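Local atomic coordinates of paenibacillus xanthan lyase (Paenibacillus, PDB entry 6F2P), a protein that cleaves the bacterial polysaccharide xanthan, probably by beta-elimination as in other polysaccharide lyases of family 8. Residues A[460-465]-A[679-684]; A[689-694]-A[731-736]; A[701-706]-A[870-875]; A[710-715]-A[747-752]; A[722-727]-A[757-762]. One frame throughout, in Å; residues are numbered along the deposited sequence.

Overall arrangement
The five contacts line up from the super-sandwich domain, through the C-terminal beta-sandwich of the family 8 lyase, to the module that follows. Interaction 1 joins strand 457-462 to strand 678-684. Interaction 2, about 11 Å on between centres, packs the seven-stranded sheet of the sandwich on its five-stranded one. Interaction 4 closes the 714-718 border of the larger sheet, and interaction 5, its centre about 12 Å away, lays the chain after strand 744-750 along the border strand 722-726 of the smaller. Interaction 3 ties strand 703-708 to the next module, its centre about 22 Å from that of interaction 1. In sequence, interactions 4 and 5 are nested within interaction 3. Through interactions 1 and 3 the sandwich links both neighbouring domains.

Interaction 1 (A[460-465]-A[679-684]); sequences TDILGQ and SVMTKE
S679 meets T460 where two beta-sandwich domains abut: strand 457-462, outermost in a sheet of the super-sandwich domain, lies over strand 678-684 of the C-terminal sandwich. The strands run nearly parallel, 9° apart, but belong to different sheets, and no hydrogen bond joins the two segments. At S679 the methyl CG2 of T460 comes down on the backbone, 3.3 Å from S679 O, and also lies 3.6 Å from S679 OG, a hydroxyl that is hydrogen-bonded to OD1 of N660. The T460 torsion explains this approach: chi1 of -170° sets OG1 anti to N, where it reaches the hydroxyls of S744 and S692, and turns the methyl to the second strand. Two residues on, M681 rises toward I462, and the two side chains cross obliquely with SD 3.8 Å from I462 CG2. Beyond it, I462 sends its other branch down to the strand, CD1 resting 3.5 Å from K683 N and equally close to K683 CB. The lysine chain crosses I462 at about a right angle, then kinks at chi2 (75°) and carries NZ off to L654 O. What meets across the contact is thus mainly methyl, methylene and sulfur, with D461 turned to the other side in a salt bridge with K746. At the far end L463, already in the turn after its strand, lies crosswise over the lysine, its CD1 4.0 Å from K683 CD.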
# COMPACT_ATOMS: atom_id res chain seq x y z
N THR A 460 5.57 3.77 -5.03
CA THR A 460 6.87 3.12 -4.85
C THR A 460 7.96 4.16 -4.58
O THR A 460 7.70 5.36 -4.60
CB THR A 460 7.25 2.26 -6.07
OG1 THR A 460 8.39 1.47 -5.75
CG2 THR A 460 7.57 3.12 -7.28
N ASP A 461 9.18 3.70 -4.34
CA ASP A 461 10.21 4.59 -3.84
C ASP A 461 11.61 4.14 -4.24
O ASP A 461 11.81 3.02 -4.70
CB ASP A 461 10.16 4.63 -2.33
CG ASP A 461 10.23 3.24 -1.73
OD1 ASP A 461 11.32 2.63 -1.76
OD2 ASP A 461 9.19 2.77 -1.22
N ILE A 462 12.58 5.02 -4.02
CA ILE A 462 13.95 4.68 -4.33
C ILE A 462 14.91 5.35 -3.34
O ILE A 462 14.63 6.44 -2.82
CB ILE A 462 14.29 5.02 -5.81
CG1 ILE A 462 15.28 4.00 -6.38
CG2 ILE A 462 14.80 6.44 -5.94
CD1 ILE A 462 15.34 4.00 -7.89
N LEU A 463 16.01 4.66 -3.03
CA LEU A 463 17.05 5.17 -2.14
C LEU A 463 16.55 5.46 -0.73
O LEU A 463 17.24 6.07 0.08
CB LEU A 463 17.70 6.42 -2.74
CG LEU A 463 18.35 6.19 -4.10
CD1 LEU A 463 19.00 7.46 -4.63
CD2 LEU A 463 19.37 5.08 -3.99
N GLY A 464 15.34 4.99 -0.43
CA GLY A 464 14.69 5.31 0.83
C GLY A 464 14.50 6.80 1.05
O GLY A 464 14.32 7.22 2.19
N GLN A 465 14.52 7.59 -0.03
CA GLN A 465 14.49 9.05 0.06
C GLN A 465 13.52 9.72 -0.93
O GLN A 465 13.03 10.82 -0.69
CB GLN A 465 15.88 9.62 -0.20
CG GLN A 465 16.92 9.25 0.84
CD GLN A 465 18.13 10.14 0.73
OE1 GLN A 465 18.03 11.37 0.83
NE2 GLN A 465 19.30 9.52 0.51
N SER A 679 3.31 1.47 -10.26
CA SER A 679 4.02 2.68 -9.88
C SER A 679 5.51 2.36 -10.01
O SER A 679 5.98 1.33 -9.51
CB SER A 679 3.66 3.08 -8.47
OG SER A 679 4.25 4.33 -8.15
N VAL A 680 6.25 3.21 -10.71
CA VAL A 680 7.63 2.91 -11.04
C VAL A 680 8.53 4.10 -10.76
O VAL A 680 8.13 5.24 -11.01
CB VAL A 680 7.75 2.53 -12.53
CG1 VAL A 680 9.19 2.21 -12.90
CG2 VAL A 680 6.83 1.36 -12.84
N MET A 681 9.73 3.85 -10.24
CA MET A 681 10.70 4.91 -10.04
C MET A 681 12.09 4.46 -10.48
O MET A 681 12.50 3.34 -10.18
CB MET A 681 10.69 5.39 -8.58
CG MET A 681 11.67 6.52 -8.29
SD MET A 681 11.26 7.49 -6.81
CE MET A 681 9.96 8.52 -7.49
N THR A 682 12.80 5.32 -11.21
CA THR A 682 14.14 5.00 -11.70
C THR A 682 15.20 5.95 -11.14
O THR A 682 14.93 7.14 -10.94
CB THR A 682 14.21 5.02 -13.25
OG1 THR A 682 14.04 6.36 -13.72
CG2 THR A 682 13.14 4.11 -13.87
N LYS A 683 16.38 5.42 -10.88
CA LYS A 683 17.54 6.24 -10.53
C LYS A 683 18.71 5.88 -11.46
O LYS A 683 19.14 4.73 -11.52
CB LYS A 683 17.94 6.02 -9.07
CG LYS A 683 19.32 6.54 -8.70
CD LYS A 683 19.36 8.05 -8.58
CE LYS A 683 20.80 8.58 -8.62
NZ LYS A 683 20.97 9.90 -7.92
N GLU A 684 19.20 6.88 -12.20
CA GLU A 684 20.33 6.68 -13.11
C GLU A 684 21.60 7.38 -12.63
O GLU A 684 21.56 8.50 -12.13
CB GLU A 684 19.98 7.15 -14.52
CG GLU A 684 21.15 7.06 -15.49
CD GLU A 684 20.75 7.25 -16.94
OE1 GLU A 684 19.59 7.65 -17.21
OE2 GLU A 684 21.61 6.99 -17.81

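Interaction 2 (A[689-694]-A[731-736]); sequences FEISVS and MKFKVN
F689 and M731 begin a row of apolar contacts inside a beta-sandwich, where strand 688-694 of the seven-stranded sheet faces strand 731-736 of the five-stranded one. The segment axes pass 8.9 Å apart at 36°, a gap that side chains alone span. M731 bends at chi3 and brings CE over one face of the F689 ring, offset toward the rim and 4.1 Å from CG of F689. Its SD sits obliquely, 4.9 Å from the F689 ring centroid, an arrangement that counts as a Met-aromatic contact. F733 is used the other way, edge first. With chi1 at 65° its CG lies between N and the carbonyl carbon, and the ring stands out from the strand to present CZ to the opposing sheet. I691 lies slantwise against that edge, CG2 3.8 Å from F733 CZ and CD1 3.9 Å from F733 CE1, while V693 slides past in the opposite direction with CG2 4.1 Å from F733 CZ. Cut back to an alanine, F733 would probably leave I691 and V693 without the ring edge they pack on, and a gap between the sheets. The row ends with V735, whose CG2 lies 4.2 Å from CB of V693.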
# COMPACT_ATOMS: atom_id res chain seq x y z
N PHE A 689 21.92 1.71 -13.20
CA PHE A 689 20.55 2.11 -13.44
C PHE A 689 19.66 1.25 -12.55
O PHE A 689 19.66 0.02 -12.66
CB PHE A 689 20.19 1.89 -14.90
CG PHE A 689 18.98 2.63 -15.34
CD1 PHE A 689 17.72 2.19 -15.00
CD2 PHE A 689 19.11 3.78 -16.10
CE1 PHE A 689 16.60 2.89 -15.41
CE2 PHE A 689 18.00 4.48 -16.50
CZ PHE A 689 16.74 4.04 -16.16
N GLU A 690 18.89 1.90 -11.68
CA GLU A 690 18.04 1.16 -10.75
C GLU A 690 16.56 1.44 -11.01
O GLU A 690 16.17 2.57 -11.31
CB GLU A 690 18.41 1.50 -9.32
CG GLU A 690 17.52 0.84 -8.30
CD GLU A 690 17.84 1.26 -6.88
OE1 GLU A 690 18.67 2.17 -6.69
OE2 GLU A 690 17.25 0.67 -5.96
N ILE A 691 15.75 0.40 -10.91
CA ILE A 691 14.31 0.53 -11.10
C ILE A 691 13.52 -0.04 -9.93
O ILE A 691 13.80 -1.13 -9.44
CB ILE A 691 13.86 -0.16 -12.39
CG1 ILE A 691 14.60 0.43 -13.59
CG2 ILE A 691 12.35 -0.03 -12.57
CD1 ILE A 691 15.43 -0.57 -14.34
N SER A 692 12.53 0.72 -9.46
CA SER A 692 11.65 0.25 -8.40
C SER A 692 10.24 0.10 -8.94
O SER A 692 9.71 1.01 -9.58
CB SER A 692 11.67 1.22 -7.23
OG SER A 692 10.92 0.71 -6.13
N VAL A 693 9.62 -1.05 -8.69
CA VAL A 693 8.28 -1.33 -9.21
C VAL A 693 7.33 -1.81 -8.11
O VAL A 693 7.73 -2.57 -7.23
CB VAL A 693 8.33 -2.43 -10.28
CG1 VAL A 693 6.97 -2.55 -10.98
CG2 VAL A 693 9.41 -2.13 -11.28
N SER A 694 6.08 -1.38 -8.17
CA SER A 694 5.06 -1.92 -7.27
C SER A 694 3.73 -2.01 -7.99
O SER A 694 3.50 -1.31 -8.96
CB SER A 694 4.91 -1.04 -6.03
OG SER A 694 4.19 0.14 -6.35
N MET A 731 17.26 -2.94 -21.48
CA MET A 731 16.94 -3.65 -20.25
C MET A 731 15.53 -4.22 -20.29
O MET A 731 14.58 -3.53 -20.65
CB MET A 731 17.11 -2.75 -19.03
CG MET A 731 18.54 -2.59 -18.59
SD MET A 731 18.79 -1.19 -17.48
CE MET A 731 19.04 0.17 -18.63
N LYS A 732 15.39 -5.50 -19.95
CA LYS A 732 14.08 -6.14 -19.90
C LYS A 732 13.99 -7.01 -18.67
O LYS A 732 14.90 -7.79 -18.40
CB LYS A 732 13.83 -6.98 -21.15
CG LYS A 732 13.61 -6.17 -22.42
CD LYS A 732 13.15 -7.05 -23.59
CE LYS A 732 12.73 -6.19 -24.78
NZ LYS A 732 12.34 -6.98 -25.98
N PHE A 733 12.90 -6.88 -17.92
CA PHE A 733 12.65 -7.79 -16.81
C PHE A 733 11.17 -7.94 -16.51
O PHE A 733 10.35 -7.26 -17.13
CB PHE A 733 13.41 -7.36 -15.55
CG PHE A 733 12.97 -6.04 -14.98
CD1 PHE A 733 13.45 -4.84 -15.50
CD2 PHE A 733 12.11 -5.99 -13.89
CE1 PHE A 733 13.05 -3.62 -14.95
CE2 PHE A 733 11.71 -4.77 -13.34
CZ PHE A 733 12.18 -3.59 -13.87
N LYS A 734 10.83 -8.84 -15.59
CA LYS A 734 9.46 -8.98 -15.13
C LYS A 734 9.45 -9.13 -13.62
O LYS A 734 10.44 -9.53 -13.03
CB LYS A 734 8.76 -10.18 -15.78
CG LYS A 734 9.36 -11.53 -15.43
CD LYS A 734 8.75 -12.67 -16.24
CE LYS A 734 9.43 -13.99 -15.87
NZ LYS A 734 8.92 -15.14 -16.66
N VAL A 735 8.32 -8.80 -13.00
CA VAL A 735 8.13 -8.91 -11.56
C VAL A 735 6.94 -9.80 -11.29
O VAL A 735 5.88 -9.61 -11.89
CB VAL A 735 7.79 -7.55 -10.94
CG1 VAL A 735 7.84 -7.63 -9.42
CG2 VAL A 735 8.72 -6.46 -11.46
N ASN A 736 7.09 -10.77 -10.39
CA ASN A 736 5.95 -11.55 -9.93
C ASN A 736 5.34 -10.86 -8.71
O ASN A 736 5.90 -10.92 -7.62
CB ASN A 736 6.37 -12.97 -9.59
CG ASN A 736 5.18 -13.89 -9.33
OD1 ASN A 736 4.10 -13.44 -8.94
ND2 ASN A 736 5.39 -15.19 -9.53

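Interaction 3 (A[701-706]-A[870-875]); sequences VGTIYI and PGSYLF
Strands 703-706 and 871-875, carrying T703 and S872, pass each other 6.5 Å apart at 145°, roughly antiparallel but without a backbone hydrogen bond between them. Side chains and one water do the joining. The hydroxyls of T703 and S872 share a hydrogen bond, OG1 to OG 2.6 Å; S872 turns its OG there with chi1 of -63°, anti to the carbonyl carbon. Water 1 doubles the link: it accepts from S872 N at 2.9 Å, bonds T703 OG1 at 2.9 Å and gives T703 O a weak bond. The buried hydroxyl of T703 therefore touches both the serine and the water. Next to this pair the Y705 ring, with T703 OG1 at its edge, lays one face on P870 and G871. P870 O sits over the Y705 ring centre, 3.8 Å above its plane, and G871, lacking a side chain, brings its CA against the same face, 3.4 Å from Y705 CE1. P870 CB adds an oblique contact 4.1 Å from Y705 CE2, and the phenol oxygen is hydrogen-bonded to D812 of the second module. The arrangement is an interdomain seam, joining the C-terminal sandwich of the lyase to the calcium-binding beta module behind it.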
# COMPACT_ATOMS: atom_id res chain seq x y z
N VAL A 701 -2.37 -10.78 -9.53
CA VAL A 701 -1.86 -12.05 -9.00
C VAL A 701 -0.84 -12.68 -9.95
O VAL A 701 -0.37 -13.79 -9.71
CB VAL A 701 -2.98 -13.07 -8.78
CG1 VAL A 701 -4.02 -12.52 -7.82
CG2 VAL A 701 -3.60 -13.45 -10.10
N GLY A 702 -0.53 -11.97 -11.03
CA GLY A 702 0.41 -12.46 -12.02
C GLY A 702 1.68 -11.65 -12.04
O GLY A 702 2.32 -11.45 -11.00
N THR A 703 2.05 -11.16 -13.22
CA THR A 703 3.32 -10.47 -13.39
C THR A 703 3.15 -9.04 -13.89
O THR A 703 2.08 -8.63 -14.35
CB THR A 703 4.24 -11.22 -14.39
OG1 THR A 703 3.53 -11.45 -15.62
CG2 THR A 703 4.69 -12.56 -13.84
N ILE A 704 4.24 -8.29 -13.81
CA ILE A 704 4.36 -7.03 -14.51
C ILE A 704 5.64 -7.04 -15.31
O ILE A 704 6.73 -7.18 -14.75
CB ILE A 704 4.43 -5.84 -13.55
CG1 ILE A 704 3.12 -5.70 -12.75
CG2 ILE A 704 4.74 -4.56 -14.32
CD1 ILE A 704 3.19 -4.66 -11.62
N TYR A 705 5.52 -6.91 -16.63
CA TYR A 705 6.69 -6.81 -17.49
C TYR A 705 7.10 -5.36 -17.65
O TYR A 705 6.27 -4.48 -17.89
CB TYR A 705 6.38 -7.40 -18.86
CG TYR A 705 6.48 -8.91 -18.94
CD1 TYR A 705 5.73 -9.73 -18.11
CD2 TYR A 705 7.30 -9.52 -19.89
CE1 TYR A 705 5.81 -11.11 -18.19
CE2 TYR A 705 7.38 -10.90 -19.98
CZ TYR A 705 6.64 -11.68 -19.13
OH TYR A 705 6.72 -13.05 -19.21
N ILE A 706 8.39 -5.10 -17.50
CA ILE A 706 8.94 -3.77 -17.64
C ILE A 706 10.08 -3.77 -18.66
O ILE A 706 10.98 -4.62 -18.61
CB ILE A 706 9.46 -3.25 -16.29
CG1 ILE A 706 8.33 -3.17 -15.25
CG2 ILE A 706 10.19 -1.92 -16.45
CD1 ILE A 706 7.38 -2.01 -15.41
N PRO A 870 4.18 -11.01 -24.71
CA PRO A 870 4.49 -11.90 -23.60
C PRO A 870 4.03 -11.26 -22.30
O PRO A 870 4.16 -10.04 -22.13
CB PRO A 870 6.02 -11.98 -23.64
CG PRO A 870 6.43 -10.66 -24.19
CD PRO A 870 5.35 -10.23 -25.14
N GLY A 871 3.48 -12.07 -21.40
CA GLY A 871 3.03 -11.57 -20.12
C GLY A 871 1.99 -12.49 -19.54
O GLY A 871 1.84 -13.63 -19.98
N SER A 872 1.25 -11.99 -18.55
CA SER A 872 0.23 -12.78 -17.89
C SER A 872 -1.07 -12.82 -18.70
O SER A 872 -1.44 -11.83 -19.34
CB SER A 872 -0.02 -12.25 -16.48
OG SER A 872 1.15 -12.38 -15.68
N TYR A 873 -1.73 -13.97 -18.68
CA TYR A 873 -3.03 -14.13 -19.32
C TYR A 873 -3.97 -14.87 -18.38
O TYR A 873 -3.55 -15.74 -17.63
CB TYR A 873 -2.90 -14.89 -20.65
CG TYR A 873 -2.23 -14.08 -21.74
CD1 TYR A 873 -0.85 -13.96 -21.81
CD2 TYR A 873 -2.99 -13.45 -22.72
CE1 TYR A 873 -0.25 -13.22 -22.79
CE2 TYR A 873 -2.40 -12.71 -23.72
CZ TYR A 873 -1.02 -12.60 -23.75
OH TYR A 873 -0.42 -11.86 -24.75
N LEU A 874 -5.24 -14.50 -18.41
CA LEU A 874 -6.21 -15.15 -17.54
C LEU A 874 -6.92 -16.30 -18.26
O LEU A 874 -7.69 -16.08 -19.21
CB LEU A 874 -7.22 -14.13 -17.02
CG LEU A 874 -6.65 -12.86 -16.38
CD1 LEU A 874 -7.77 -11.83 -16.20
CD2 LEU A 874 -5.98 -13.18 -15.05
N PHE A 875 -6.65 -17.51 -17.80
CA PHE A 875 -7.29 -18.71 -18.32
C PHE A 875 -8.45 -19.07 -17.41
O PHE A 875 -8.25 -19.48 -16.26
CB PHE A 875 -6.30 -19.88 -18.33
CG PHE A 875 -5.25 -19.81 -19.42
CD1 PHE A 875 -4.38 -18.74 -19.49
CD2 PHE A 875 -5.11 -20.84 -20.33
CE1 PHE A 875 -3.41 -18.69 -20.48
CE2 PHE A 875 -4.15 -20.80 -21.30
CZ PHE A 875 -3.29 -19.73 -21.38
O HOH W 1 2.29 -9.54 -17.38

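Interaction 4 (A[710-715]-A[747-752]); sequences KSATGL and VKFSLT
T713 OG1 is gripped from two sides: it accepts a hydrogen bond from S750 OG at 2.6 Å and donates its own proton to T752 O at 2.7 Å, approaching that carbonyl from above its plane. The two hydroxyls are brought together by matching torsions, chi1 of 62° in T713 and 60° in S750, each setting OG1 or OG between the backbone N and the carbonyl carbon. This side-chain relay fixes the rotation of the threonine and ties the turn to the chain beyond strand 744-750. Backbone bonds frame it: T713 N donates to S750 O at 2.8 Å, and S750 N donates to G714 O at 2.9 Å. G714 and S750 form an antiparallel hydrogen-bonded pair, and L715 with F749 the non-hydrogen-bonded pair that follows. On the inner side, A712 CB packs 3.8 Å from F749 CB, and L751 bends back so that its CD2 lies 3.3 Å from S711 O and near the alanine methyl. G714 O has a second neighbour besides S750 N, for it also lies at the edge of the F749 ring, near its plane and 3.5 Å from F749 CD1. L715 starts away from the partner strand, yet its CD1 swings back to cross V747 at about a right angle, 3.8 Å from V747 CG2. M731 of the facing sheet packs against both A712 and F749. Together these bonds begin an antiparallel strand pair, the one by which strand 714-718 borders the seven-stranded sheet of the C-terminal beta-sandwich.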
# COMPACT_ATOMS: atom_id res chain seq x y z
N LYS A 710 17.27 1.35 -22.62
CA LYS A 710 18.68 1.67 -22.48
C LYS A 710 19.49 0.39 -22.30
O LYS A 710 19.01 -0.59 -21.73
CB LYS A 710 18.93 2.60 -21.30
CG LYS A 710 20.29 3.23 -21.33
CD LYS A 710 20.62 3.99 -20.07
CE LYS A 710 21.28 5.32 -20.43
NZ LYS A 710 20.28 6.25 -21.06
N SER A 711 20.71 0.41 -22.80
CA SER A 711 21.58 -0.75 -22.77
C SER A 711 22.27 -0.89 -21.43
O SER A 711 22.81 0.08 -20.90
CB SER A 711 22.63 -0.64 -23.88
OG SER A 711 23.44 -1.80 -23.92
N ALA A 712 22.24 -2.09 -20.86
CA ALA A 712 23.00 -2.39 -19.66
C ALA A 712 24.03 -3.49 -19.94
O ALA A 712 23.89 -4.26 -20.89
CB ALA A 712 22.09 -2.79 -18.52
N THR A 713 25.05 -3.57 -19.10
CA THR A 713 26.13 -4.52 -19.30
C THR A 713 25.90 -5.79 -18.49
O THR A 713 26.38 -6.86 -18.85
CB THR A 713 27.47 -3.90 -18.88
OG1 THR A 713 27.43 -3.58 -17.49
CG2 THR A 713 27.74 -2.65 -19.68
N GLY A 714 25.16 -5.67 -17.40
CA GLY A 714 24.83 -6.83 -16.61
C GLY A 714 24.05 -6.48 -15.36
O GLY A 714 23.43 -5.42 -15.29
N LEU A 715 24.10 -7.36 -14.38
CA LEU A 715 23.32 -7.19 -13.17
C LEU A 715 24.20 -6.81 -11.98
O LEU A 715 25.33 -7.27 -11.86
CB LEU A 715 22.57 -8.48 -12.86
CG LEU A 715 21.59 -8.41 -11.69
CD1 LEU A 715 20.53 -7.36 -11.98
CD2 LEU A 715 20.98 -9.77 -11.42
N VAL A 747 15.49 -3.57 -8.82
CA VAL A 747 16.56 -4.19 -9.58
C VAL A 747 17.56 -3.11 -9.99
O VAL A 747 17.16 -2.01 -10.37
CB VAL A 747 16.03 -4.96 -10.81
CG1 VAL A 747 15.31 -4.02 -11.78
CG2 VAL A 747 17.15 -5.70 -11.53
N LYS A 748 18.85 -3.40 -9.89
CA LYS A 748 19.88 -2.44 -10.26
C LYS A 748 20.82 -3.04 -11.30
O LYS A 748 21.50 -4.04 -11.06
CB LYS A 748 20.65 -1.94 -9.03
CG LYS A 748 21.77 -0.96 -9.37
CD LYS A 748 22.09 -0.02 -8.21
CE LYS A 748 22.49 -0.77 -6.96
NZ LYS A 748 23.00 0.12 -5.87
N PHE A 749 20.84 -2.42 -12.47
CA PHE A 749 21.64 -2.89 -13.59
C PHE A 749 22.98 -2.16 -13.65
O PHE A 749 23.09 -1.00 -13.24
CB PHE A 749 20.88 -2.67 -14.88
CG PHE A 749 19.74 -3.62 -15.08
CD1 PHE A 749 19.95 -4.87 -15.64
CD2 PHE A 749 18.44 -3.25 -14.74
CE1 PHE A 749 18.90 -5.75 -15.84
CE2 PHE A 749 17.38 -4.13 -14.94
CZ PHE A 749 17.61 -5.38 -15.49
N SER A 750 24.00 -2.82 -14.19
CA SER A 750 25.27 -2.16 -14.44
C SER A 750 25.27 -1.54 -15.83
O SER A 750 24.69 -2.08 -16.76
CB SER A 750 26.42 -3.16 -14.30
OG SER A 750 26.29 -4.22 -15.23
N LEU A 751 25.91 -0.38 -15.97
CA LEU A 751 25.95 0.29 -17.27
C LEU A 751 27.36 0.30 -17.87
O LEU A 751 27.54 0.65 -19.04
CB LEU A 751 25.44 1.72 -17.15
CG LEU A 751 23.97 1.90 -16.80
CD1 LEU A 751 23.60 3.38 -16.83
CD2 LEU A 751 23.09 1.11 -17.75
N THR A 752 28.35 -0.07 -17.07
CA THR A 752 29.73 -0.09 -17.52
C THR A 752 30.39 -1.45 -17.31
O THR A 752 29.78 -2.39 -16.78
CB THR A 752 30.59 0.97 -16.79
OG1 THR A 752 30.57 0.71 -15.38
CG2 THR A 752 30.06 2.38 -17.07

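Interaction 5 (A[722-727]-A[757-762]); sequences ITVIQY and SNPSPI
Y727 and N758 both hold CG anti to the carbonyl carbon, Y727 with chi1 of -61°, and these torsions slide ring and amide past each other in opposite directions, their planes 23° apart. The amide oxygen thereby accepts a hydrogen bond from the backbone N-H of Y727: N to OD1 of N758 is 2.9 Å with an angle of 153°, the donor lying above the amide plane. The nitrogen of the same amide, ND2, is bonded to Y728 O, so both ends of the group hold the chain after strand 722-726. A leucine in place of N758 would probably leave Y727 N and Y728 O without these partners and let the loop drift from the strand end. The tyrosine ring also packs against backbone and proline: S757 O lies at its edge, 3.3 Å from Y727 CE2, and CD of P759 approaches obliquely, 3.5 Å from that same CE2. P759 then bridges to the strand, its CG 4.0 Å from V724 CG1. Water 2 stands between the chains and donates to I725 O at 3.1 Å and to S760 O at 3.0 Å. Farther on, the I762 side chain lies aslant that of T723, CD1 3.9 Å from T723 CG2. A classic beta bulge, in which I725 and Q726 stand opposite the single residue K732, marks this border strand of the sandwich, and the loop carrying P759 runs along it toward the next module.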
# COMPACT_ATOMS: atom_id res chain seq x y z
N ILE A 722 12.02 -10.49 -9.01
CA ILE A 722 12.48 -9.97 -10.30
C ILE A 722 13.12 -11.08 -11.14
O ILE A 722 13.94 -11.84 -10.64
CB ILE A 722 13.54 -8.87 -10.13
CG1 ILE A 722 13.01 -7.73 -9.26
CG2 ILE A 722 13.98 -8.34 -11.49
CD1 ILE A 722 11.97 -6.91 -9.94
N THR A 723 12.74 -11.16 -12.41
CA THR A 723 13.41 -12.06 -13.33
C THR A 723 13.96 -11.24 -14.48
O THR A 723 13.19 -10.68 -15.26
CB THR A 723 12.43 -13.09 -13.91
OG1 THR A 723 11.91 -13.90 -12.85
CG2 THR A 723 13.13 -13.98 -14.92
N VAL A 724 15.28 -11.17 -14.59
CA VAL A 724 15.91 -10.41 -15.66
C VAL A 724 15.71 -11.11 -17.00
O VAL A 724 15.91 -12.32 -17.11
CB VAL A 724 17.40 -10.19 -15.40
CG1 VAL A 724 18.02 -9.43 -16.55
CG2 VAL A 724 17.59 -9.45 -14.12
N ILE A 725 15.29 -10.36 -18.01
CA ILE A 725 15.01 -10.94 -19.32
C ILE A 725 16.06 -10.57 -20.35
O ILE A 725 16.40 -11.37 -21.22
CB ILE A 725 13.61 -10.54 -19.81
CG1 ILE A 725 12.56 -11.06 -18.82
CG2 ILE A 725 13.33 -11.08 -21.21
CD1 ILE A 725 11.15 -10.84 -19.28
N GLN A 726 16.60 -9.36 -20.24
CA GLN A 726 17.63 -8.91 -21.16
C GLN A 726 18.44 -7.75 -20.60
O GLN A 726 17.93 -6.95 -19.84
CB GLN A 726 16.98 -8.49 -22.47
CG GLN A 726 17.97 -8.17 -23.56
CD GLN A 726 17.29 -7.72 -24.82
OE1 GLN A 726 17.02 -8.52 -25.71
NE2 GLN A 726 16.98 -6.44 -24.89
N TYR A 727 19.71 -7.68 -20.99
CA TYR A 727 20.58 -6.56 -20.63
C TYR A 727 20.76 -5.57 -21.78
O TYR A 727 20.67 -4.36 -21.60
CB TYR A 727 21.95 -7.07 -20.21
CG TYR A 727 21.91 -7.97 -19.01
CD1 TYR A 727 21.39 -7.52 -17.80
CD2 TYR A 727 22.38 -9.27 -19.08
CE1 TYR A 727 21.35 -8.35 -16.69
CE2 TYR A 727 22.34 -10.11 -17.98
CZ TYR A 727 21.83 -9.64 -16.79
OH TYR A 727 21.78 -10.47 -15.69
N SER A 757 26.75 -11.92 -20.50
CA SER A 757 25.84 -12.57 -21.42
C SER A 757 24.39 -12.23 -21.12
O SER A 757 23.98 -12.20 -19.96
CB SER A 757 26.04 -14.08 -21.40
OG SER A 757 27.29 -14.45 -21.95
N ASN A 758 23.62 -11.96 -22.17
CA ASN A 758 22.17 -11.83 -22.04
C ASN A 758 21.60 -13.14 -21.54
O ASN A 758 22.05 -14.20 -21.96
CB ASN A 758 21.52 -11.49 -23.37
CG ASN A 758 21.46 -10.00 -23.63
OD1 ASN A 758 21.43 -9.20 -22.69
ND2 ASN A 758 21.41 -9.62 -24.90
N PRO A 759 20.59 -13.06 -20.66
CA PRO A 759 19.88 -14.27 -20.22
C PRO A 759 19.35 -15.07 -21.40
O PRO A 759 19.02 -14.50 -22.45
CB PRO A 759 18.71 -13.70 -19.40
CG PRO A 759 19.23 -12.41 -18.89
CD PRO A 759 20.08 -11.85 -20.00
N SER A 760 19.30 -16.38 -21.25
CA SER A 760 18.77 -17.21 -22.31
C SER A 760 17.28 -16.93 -22.38
O SER A 760 16.65 -16.65 -21.35
CB SER A 760 19.03 -18.69 -22.03
OG SER A 760 20.40 -18.93 -21.80
N PRO A 761 16.71 -16.97 -23.59
CA PRO A 761 15.26 -16.84 -23.76
C PRO A 761 14.52 -17.78 -22.82
O PRO A 761 15.00 -18.87 -22.53
CB PRO A 761 15.04 -17.24 -25.24
CG PRO A 761 16.41 -17.73 -25.75
CD PRO A 761 17.42 -17.09 -24.87
N ILE A 762 13.36 -17.36 -22.34
CA ILE A 762 12.61 -18.13 -21.36
C ILE A 762 11.50 -18.88 -22.07
O ILE A 762 10.49 -18.29 -22.45
CB ILE A 762 12.00 -17.21 -20.27
CG1 ILE A 762 13.10 -16.45 -19.54
CG2 ILE A 762 11.16 -18.01 -19.29
CD1 ILE A 762 12.57 -15.56 -18.43
O HOH W 2 15.15 -14.08 -21.85